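Uncharacterized ACR, COG1565 superfamily (PDB 4F3N) is of unknown function but has a methyltransferase fold that binds S-adenosyl-L-homocysteine, and may methylate protein arginines symmetrically. Local coordinates at residues L133-T138 and R414-A419; R206-V211 and L289-A294; W232-V237 and R250-A255. One frame throughout, in Å; residues are numbered along the deposited sequence.

Contact 1 (L133-T138 and R414-A419)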
loop_
_atom_site.group_PDB
_atom_site.type_symbol
_atom_site.label_atom_id
_atom_site.label_comp_id
_atom_site.label_asym_id
_atom_site.label_seq_id
_atom_site.Cartn_x
_atom_site.Cartn_y
_atom_site.Cartn_z
ATOM N N LEU A 133 -8.512 3.045 -19.509
ATOM C CA LEU A 133 -8.504 4.372 -20.164
ATOM C C LEU A 133 -9.441 4.336 -21.379
ATOM O O LEU A 133 -10.261 5.212 -21.558
ATOM C CB LEU A 133 -7.097 4.752 -20.585
ATOM C CG LEU A 133 -6.147 5.114 -19.449
ATOM C CD1 LEU A 133 -4.703 5.110 -19.953
ATOM C CD2 LEU A 133 -6.474 6.433 -18.741
ATOM N N ASP A 134 -9.297 3.321 -22.224
ATOM C CA ASP A 134 -10.144 3.223 -23.428
ATOM C C ASP A 134 -11.613 3.125 -23.066
ATOM O O ASP A 134 -12.482 3.749 -23.704
ATOM C CB ASP A 134 -9.824 1.944 -24.213
ATOM C CG ASP A 134 -8.473 1.992 -24.942
ATOM O OD1 ASP A 134 -7.951 3.087 -25.223
ATOM O OD2 ASP A 134 -7.968 0.898 -25.275
ATOM N N ALA A 135 -11.907 2.231 -22.134
ATOM C CA ALA A 135 -13.292 1.944 -21.744
ATOM C C ALA A 135 -13.994 3.161 -21.124
ATOM O O ALA A 135 -15.207 3.353 -21.342
ATOM C CB ALA A 135 -13.323 0.756 -20.807
ATOM N N SER A 136 -13.251 3.973 -20.353
ATOM C CA SER A 136 -13.775 5.175 -19.733
ATOM C C SER A 136 -13.610 6.445 -20.562
ATOM O O SER A 136 -14.110 7.493 -20.168
ATOM C CB SER A 136 -13.166 5.408 -18.348
ATOM O OG SER A 136 -11.778 5.613 -18.427
ATOM N N GLY A 137 -12.919 6.346 -21.687
ATOM C CA GLY A 137 -12.627 7.510 -22.546
ATOM C C GLY A 137 -11.807 8.564 -21.848
ATOM O O GLY A 137 -12.029 9.756 -22.041
ATOM N N THR A 138 -10.819 8.137 -21.073
ATOM C CA THR A 138 -9.965 9.063 -20.345
ATOM C C THR A 138 -8.512 8.914 -20.784
ATOM O O THR A 138 -8.159 7.966 -21.535
ATOM C CB THR A 138 -10.115 8.847 -18.837
ATOM O OG1 THR A 138 -9.767 7.502 -18.519
ATOM C CG2 THR A 138 -11.565 9.142 -18.377
ATOM N N ARG A 414 -15.763 4.013 -12.496
ATOM C CA ARG A 414 -16.966 4.760 -12.866
ATOM C C ARG A 414 -16.921 4.945 -14.361
ATOM O O ARG A 414 -15.896 5.327 -14.938
ATOM C CB ARG A 414 -17.019 6.112 -12.204
ATOM C CG ARG A 414 -17.106 6.045 -10.709
ATOM C CD ARG A 414 -17.440 7.428 -10.197
ATOM N NE ARG A 414 -17.345 7.547 -8.750
ATOM C CZ ARG A 414 -18.385 7.577 -7.930
ATOM N NH1 ARG A 414 -19.636 7.423 -8.379
ATOM N NH2 ARG A 414 -18.169 7.746 -6.627
ATOM N N GLY A 415 -18.034 4.638 -15.017
ATOM C CA GLY A 415 -18.091 4.795 -16.438
ATOM C C GLY A 415 -17.434 3.718 -17.234
ATOM O O GLY A 415 -17.159 3.942 -18.409
ATOM N N ILE A 416 -17.177 2.563 -16.618
ATOM C CA ILE A 416 -16.691 1.394 -17.312
ATOM C C ILE A 416 -17.797 0.330 -17.248
ATOM O O ILE A 416 -18.239 -0.050 -16.168
ATOM C CB ILE A 416 -15.355 0.873 -16.725
ATOM C CG1 ILE A 416 -14.245 1.930 -16.932
ATOM C CG2 ILE A 416 -14.951 -0.421 -17.381
ATOM C CD1 ILE A 416 -12.871 1.490 -16.458
ATOM N N ASP A 417 -18.256 -0.107 -18.421
ATOM C CA ASP A 417 -19.321 -1.098 -18.535
ATOM C C ASP A 417 -18.601 -2.345 -19.015
ATOM O O ASP A 417 -17.749 -2.289 -19.890
ATOM C CB ASP A 417 -20.366 -0.640 -19.588
ATOM C CG ASP A 417 -20.684 0.856 -19.511
ATOM O OD1 ASP A 417 -21.279 1.245 -18.517
ATOM O OD2 ASP A 417 -20.373 1.618 -20.481
ATOM N N GLY A 418 -18.945 -3.489 -18.492
ATOM C CA GLY A 418 -18.245 -4.678 -18.894
ATOM C C GLY A 418 -17.050 -4.906 -17.985
ATOM O O GLY A 418 -16.914 -4.237 -16.946
ATOM N N ALA A 419 -16.196 -5.828 -18.398
ATOM C CA ALA A 419 -15.110 -6.369 -17.561
ATOM C C ALA A 419 -13.786 -6.018 -18.206
ATOM O O ALA A 419 -13.727 -5.842 -19.435
ATOM C CB ALA A 419 -15.240 -7.895 -17.474
HETATM O O HOH W 1 -17.087 0.903 -20.757
#
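Ile416 packs against the last turn of helix 118-136, where it meets Ala135 and Ser136. The apolar part is small. The CG2 methyl of Ile416 lies 4.0 Å from Ala135 CB. Ile416 CG1 lies 3.9 Å from Ser136 CB. With CG1 placed anti to the carbonyl carbon (chi1 -64°), the two branches of Ile416 reach these two neighbouring helix residues.

The backbones also come close. Gly415 O lies 3.8 Å from Ser136 CA. The direct contacts are van der Waals in kind, and the polar link runs through water. Water 1 can donate to Ala135 O, 3.1 Å away, and accepts from Asp417 N at 2.8 Å.

Within the helix end, the hydroxyls are paired. Thr138 OG1 donates to Ser136 OG at 2.8 Å, and Ser136 OG is also bonded to Ala132 O one turn back. This ties Thr138, just past the helix end, back to the last turn.

Gly137, with positive phi, ends the helix in a Schellman motif. Thr138 N bonds to Leu133 O at 3.0 Å, and Gly137 N makes a weaker bond to Asp134 O. The loop after strand 407-414 thus packs on a Schellman-capped helix C-terminus.

Contact 2 (R206-V211 and L289-A294)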
loop_
_atom_site.group_PDB
_atom_site.type_symbol
_atom_site.label_atom_id
_atom_site.label_comp_id
_atom_site.label_asym_id
_atom_site.label_seq_id
_atom_site.Cartn_x
_atom_site.Cartn_y
_atom_site.Cartn_z
ATOM N N ARG A 206 -11.692 16.356 -8.108
ATOM C CA ARG A 206 -12.238 15.517 -9.166
ATOM C C ARG A 206 -11.126 15.029 -10.059
ATOM O O ARG A 206 -10.112 15.718 -10.275
ATOM C CB ARG A 206 -13.286 16.273 -9.996
ATOM N N PHE A 207 -11.307 13.825 -10.576
ATOM C CA PHE A 207 -10.309 13.200 -11.452
ATOM C C PHE A 207 -11.002 12.313 -12.503
ATOM O O PHE A 207 -11.982 11.600 -12.191
ATOM C CB PHE A 207 -9.303 12.372 -10.630
ATOM C CG PHE A 207 -8.202 11.765 -11.479
ATOM C CD1 PHE A 207 -7.269 12.586 -12.092
ATOM C CD2 PHE A 207 -8.135 10.401 -11.715
ATOM C CE1 PHE A 207 -6.274 12.073 -12.882
ATOM C CE2 PHE A 207 -7.150 9.857 -12.519
ATOM C CZ PHE A 207 -6.206 10.699 -13.108
ATOM N N GLU A 208 -10.517 12.417 -13.735
ATOM C CA GLU A 208 -10.936 11.564 -14.838
ATOM C C GLU A 208 -9.711 10.862 -15.391
ATOM O O GLU A 208 -8.833 11.484 -15.998
ATOM C CB GLU A 208 -11.629 12.369 -15.923
ATOM C CG GLU A 208 -12.939 12.983 -15.465
ATOM C CD GLU A 208 -13.720 13.620 -16.597
ATOM O OE1 GLU A 208 -13.300 13.486 -17.774
ATOM O OE2 GLU A 208 -14.747 14.255 -16.289
ATOM N N GLY A 209 -9.632 9.553 -15.186
ATOM C CA GLY A 209 -8.474 8.784 -15.618
ATOM C C GLY A 209 -8.329 7.558 -14.763
ATOM O O GLY A 209 -9.312 7.065 -14.172
ATOM N N VAL A 210 -7.106 7.060 -14.677
ATOM C CA VAL A 210 -6.794 5.813 -13.934
ATOM C C VAL A 210 -5.854 6.137 -12.758
ATOM O O VAL A 210 -4.784 6.742 -12.930
ATOM C CB VAL A 210 -6.175 4.714 -14.796
ATOM C CG1 VAL A 210 -5.667 3.580 -13.899
ATOM C CG2 VAL A 210 -7.163 4.201 -15.827
ATOM N N VAL A 211 -6.319 5.769 -11.569
ATOM C CA VAL A 211 -5.546 5.973 -10.342
ATOM C C VAL A 211 -4.851 4.636 -10.030
ATOM O O VAL A 211 -5.422 3.546 -10.198
ATOM C CB VAL A 211 -6.460 6.369 -9.168
ATOM C CG1 VAL A 211 -5.655 6.540 -7.875
ATOM C CG2 VAL A 211 -7.326 7.574 -9.558
ATOM N N LEU A 289 -12.892 10.222 -8.008
ATOM C CA LEU A 289 -12.952 9.632 -9.345
ATOM C C LEU A 289 -14.300 9.880 -10.005
ATOM O O LEU A 289 -15.298 9.344 -9.537
ATOM C CB LEU A 289 -12.694 8.140 -9.234
ATOM C CG LEU A 289 -12.619 7.366 -10.541
ATOM C CD1 LEU A 289 -11.402 7.832 -11.293
ATOM C CD2 LEU A 289 -12.561 5.846 -10.294
ATOM N N ALA A 290 -14.349 10.678 -11.064
ATOM C CA ALA A 290 -15.612 10.959 -11.778
ATOM C C ALA A 290 -15.856 9.963 -12.907
ATOM O O ALA A 290 -16.993 9.641 -13.260
ATOM C CB ALA A 290 -15.594 12.360 -12.335
ATOM N N ARG A 291 -14.774 9.498 -13.502
ATOM C CA ARG A 291 -14.814 8.579 -14.640
ATOM C C ARG A 291 -13.448 7.953 -14.761
ATOM O O ARG A 291 -12.449 8.660 -14.707
ATOM C CB ARG A 291 -15.136 9.424 -15.889
ATOM C CG ARG A 291 -15.036 8.757 -17.210
ATOM C CD ARG A 291 -15.226 9.799 -18.325
ATOM N NE ARG A 291 -16.607 10.248 -18.460
ATOM C CZ ARG A 291 -17.285 10.249 -19.612
ATOM N NH1 ARG A 291 -16.745 9.791 -20.742
ATOM N NH2 ARG A 291 -18.517 10.704 -19.639
ATOM N N GLY A 292 -13.382 6.642 -14.930
ATOM C CA GLY A 292 -12.101 5.926 -15.016
ATOM C C GLY A 292 -12.062 4.764 -14.034
ATOM O O GLY A 292 -13.083 4.149 -13.738
ATOM N N ALA A 293 -10.884 4.493 -13.470
ATOM C CA ALA A 293 -10.704 3.334 -12.623
ATOM C C ALA A 293 -9.643 3.657 -11.567
ATOM O O ALA A 293 -8.847 4.603 -11.723
ATOM C CB ALA A 293 -10.248 2.118 -13.458
ATOM N N ALA A 294 -9.597 2.859 -10.522
ATOM C CA ALA A 294 -8.582 2.984 -9.466
ATOM C C ALA A 294 -8.163 1.570 -9.147
ATOM O O ALA A 294 -9.031 0.729 -8.839
ATOM C CB ALA A 294 -9.081 3.718 -8.217
#
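Four backbone hydrogen bonds join Phe207, Gly209 and Val211 to Ala290, Arg291 and Ala293. Ala290 N donates to Phe207 O at 2.8 Å, and Val211 N donates to Ala293 O at 2.8 Å. Both are nearly straight. Gly209 uses both its backbone groups. Gly209 N donates to Arg291 O at 3.0 Å, and Gly209 O accepts from Ala293 N at 3.1 Å. The Arg291 N is buried here without a partner.

The pairing is parallel. A beta bulge shifts the register by one between the Phe207-Leu289 and Glu208-Arg291 pairs. Strands 210-214 and 293-298 are neighbours in the seven-stranded sheet, whose order 3-2-1-4-5-7-6 is that of class I methyltransferases. The S-adenosyl-L-homocysteine site residue Asn214 follows on the first of them.

Leu289 packs on the face it shares with Phe207 and Val211. CG of Leu289 stands anti to its backbone N (chi1 -176°), which carries Leu289 CD1 over to Gly209 O at 3.6 Å. Leu289 CD1 also sits at the edge of the Phe207 ring, near its plane, 4.2 Å from Phe207 CD2. Val211 CB meets Ala294 CB at 3.8 Å, and helix 276-288 packs on this face through Val285 and Met288. Val210 and Ala293 face helix 118-136 instead, both touching Ala132. At the exposed end, the Glu208 carboxylate and Arg291 guanidinium planes are 21° apart, but their charged atoms do not meet.

Contact 3 (W232-V237 and R250-A255)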
loop_
_atom_site.group_PDB
_atom_site.type_symbol
_atom_site.label_atom_id
_atom_site.label_comp_id
_atom_site.label_asym_id
_atom_site.label_seq_id
_atom_site.Cartn_x
_atom_site.Cartn_y
_atom_site.Cartn_z
ATOM N N TRP A 232 -13.462 -6.437 23.503
ATOM C CA TRP A 232 -12.411 -5.748 22.727
ATOM C C TRP A 232 -12.012 -4.460 23.355
ATOM O O TRP A 232 -12.831 -3.783 23.957
ATOM C CB TRP A 232 -12.878 -5.484 21.326
ATOM C CG TRP A 232 -12.978 -6.724 20.499
ATOM C CD1 TRP A 232 -14.107 -7.487 20.244
ATOM C CD2 TRP A 232 -11.886 -7.389 19.794
ATOM N NE1 TRP A 232 -13.808 -8.554 19.423
ATOM C CE2 TRP A 232 -12.478 -8.559 19.128
ATOM C CE3 TRP A 232 -10.516 -7.155 19.663
ATOM C CZ2 TRP A 232 -11.714 -9.418 18.352
ATOM C CZ3 TRP A 232 -9.768 -8.030 18.878
ATOM C CH2 TRP A 232 -10.349 -9.134 18.246
ATOM N N CYS A 233 -10.733 -4.126 23.252
ATOM C CA CYS A 233 -10.262 -2.816 23.647
ATOM C C CYS A 233 -9.193 -2.348 22.689
ATOM O O CYS A 233 -8.803 -3.079 21.786
ATOM C CB CYS A 233 -9.705 -2.846 25.032
ATOM S SG CYS A 233 -8.252 -3.849 25.152
ATOM N N GLU A 234 -8.721 -1.131 22.906
ATOM C CA GLU A 234 -7.698 -0.574 22.021
ATOM C C GLU A 234 -6.320 -0.763 22.628
ATOM O O GLU A 234 -6.106 -0.475 23.809
ATOM C CB GLU A 234 -7.975 0.898 21.725
ATOM C CG GLU A 234 -6.963 1.460 20.728
ATOM C CD GLU A 234 -7.416 2.664 19.943
ATOM O OE1 GLU A 234 -8.425 3.325 20.320
ATOM O OE2 GLU A 234 -6.747 2.931 18.917
ATOM N N ARG A 235 -5.385 -1.229 21.788
ATOM C CA ARG A 235 -4.008 -1.322 22.112
ATOM C C ARG A 235 -3.287 -0.066 21.581
ATOM O O ARG A 235 -3.164 0.123 20.383
ATOM C CB ARG A 235 -3.414 -2.588 21.520
ATOM C CG ARG A 235 -1.934 -2.724 21.860
ATOM C CD ARG A 235 -1.421 -4.131 21.731
ATOM N NE ARG A 235 -1.984 -4.996 22.761
ATOM C CZ ARG A 235 -1.622 -6.247 23.027
ATOM N NH1 ARG A 235 -0.664 -6.873 22.348
ATOM N NH2 ARG A 235 -2.252 -6.886 23.998
ATOM N N GLY A 236 -2.812 0.760 22.513
ATOM C CA GLY A 236 -2.075 1.965 22.172
ATOM C C GLY A 236 -0.694 1.931 22.731
ATOM O O GLY A 236 -0.113 0.857 23.004
ATOM N N VAL A 237 -0.099 3.110 22.824
ATOM C CA VAL A 237 1.281 3.254 23.221
ATOM C C VAL A 237 1.397 4.126 24.466
ATOM O O VAL A 237 0.822 5.228 24.512
ATOM C CB VAL A 237 2.121 3.834 22.082
ATOM C CG1 VAL A 237 3.598 3.831 22.504
ATOM C CG2 VAL A 237 1.979 3.002 20.808
ATOM N N ARG A 250 -6.448 -0.260 26.535
ATOM C CA ARG A 250 -7.422 0.639 27.180
ATOM C C ARG A 250 -8.801 0.423 26.593
ATOM O O ARG A 250 -8.916 0.179 25.397
ATOM C CB ARG A 250 -7.026 2.083 26.882
ATOM C CG ARG A 250 -7.281 3.034 28.012
ATOM C CD ARG A 250 -6.509 4.323 27.819
ATOM N NE ARG A 250 -7.190 5.188 26.865
ATOM C CZ ARG A 250 -6.964 6.498 26.742
ATOM N NH1 ARG A 250 -7.633 7.192 25.826
ATOM N NH2 ARG A 250 -6.071 7.117 27.517
ATOM N N PRO A 251 -9.866 0.555 27.408
ATOM C CA PRO A 251 -11.189 0.504 26.806
ATOM C C PRO A 251 -11.382 1.578 25.746
ATOM O O PRO A 251 -10.777 2.658 25.828
ATOM C CB PRO A 251 -12.147 0.758 27.991
ATOM C CG PRO A 251 -11.345 0.483 29.202
ATOM C CD PRO A 251 -9.903 0.677 28.864
ATOM N N PHE A 252 -12.228 1.279 24.761
ATOM C CA PHE A 252 -12.548 2.228 23.702
ATOM C C PHE A 252 -13.183 3.493 24.263
ATOM O O PHE A 252 -13.912 3.417 25.244
ATOM C CB PHE A 252 -13.466 1.560 22.671
ATOM C CG PHE A 252 -12.729 0.605 21.776
ATOM C CD1 PHE A 252 -11.893 1.087 20.792
ATOM C CD2 PHE A 252 -12.833 -0.766 21.952
ATOM C CE1 PHE A 252 -11.176 0.221 19.983
ATOM C CE2 PHE A 252 -12.131 -1.637 21.138
ATOM C CZ PHE A 252 -11.304 -1.143 20.153
ATOM N N ALA A 253 -12.835 4.639 23.683
ATOM C CA ALA A 253 -13.493 5.904 24.008
ATOM C C ALA A 253 -14.933 5.761 23.561
ATOM O O ALA A 253 -15.858 5.845 24.373
ATOM C CB ALA A 253 -12.821 7.070 23.297
ATOM N N ARG A 254 -15.112 5.526 22.260
ATOM C CA ARG A 254 -16.424 5.272 21.692
ATOM C C ARG A 254 -16.749 3.795 21.895
ATOM O O ARG A 254 -16.304 2.948 21.122
ATOM C CB ARG A 254 -16.441 5.636 20.198
ATOM N N ALA A 255 -17.511 3.485 22.945
ATOM C CA ALA A 255 -17.974 2.109 23.188
ATOM C C ALA A 255 -18.640 1.525 21.930
ATOM O O ALA A 255 -18.618 0.313 21.716
ATOM C CB ALA A 255 -18.921 2.057 24.382
HETATM O O HOH W 2 -13.460 -1.260 25.086
HETATM O O HOH W 3 -9.819 4.275 22.268
#
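This contact closes the end of a beta hairpin, where strand 245-250 leaves its partner 231-239 in the antiparallel sheet. Glu234 and Arg250 form a hydrogen-bonded antiparallel pair. Glu234 N donates to Arg250 O at 2.8 Å, and Arg250 N donates to Glu234 O at 2.8 Å. Cys233 CB also presses on Arg250 O, at 3.1 Å.

Beyond Pro251 the chain leaves the strand, and Phe252 turns its ring back onto it. CG of Phe252 is anti to its carbonyl carbon (chi1 -76°), and this swings the ring over the strand, with Phe252 CE2 3.3 Å from Cys233 CA. Glu234 N lies 3.7 Å above one face of the Phe252 ring, offset toward the rim. Trp232 CB is at the edge, in the ring plane. Glu234 CB touches CE1 of Phe252 at 3.7 Å, and the Glu234 side chain crosses the ring at about a right angle. Val225 of strand 223-228 also touches Phe252.

Two waters bridge the departing loop to the strand. Water 2 donates to Trp232 O and accepts from Phe252 N, each at 2.8 Å. Water 3 donates to Glu234 OE1 and accepts a weak bond from Ala253 N. Arg250 makes a cation-pi contact with Trp75, while Glu234 OE2 forms a salt bridge with Arg223. The Glu234 carboxylate thus has an arginine partner on OE2 and a water on OE1, which probably favours its charged form.

Contacts 1 and 2 adjoin, with centres 10 Å apart, while contact 3 lies about 27 Å from either at the nearest atoms. Contact 2 is buried and joins two central strands of the methyltransferase sheet. Contact 1 is only partly buried and lies farther from the chain's centre, between helix 118-136 and the loop after strand 407-414. They share neighbours: Arg414 O probably accepts a hydrogen bond from Gly292 N, and Ser136 and Thr138 touch Arg291. Contact 3, also partly buried, belongs to the separate antiparallel sheet. The chemistry follows place: direct backbone bonds and apolar packing in contact 2, a small apolar patch and a water bridge in contact 1, and strand pairing plus an aromatic ring and waters in contact 3.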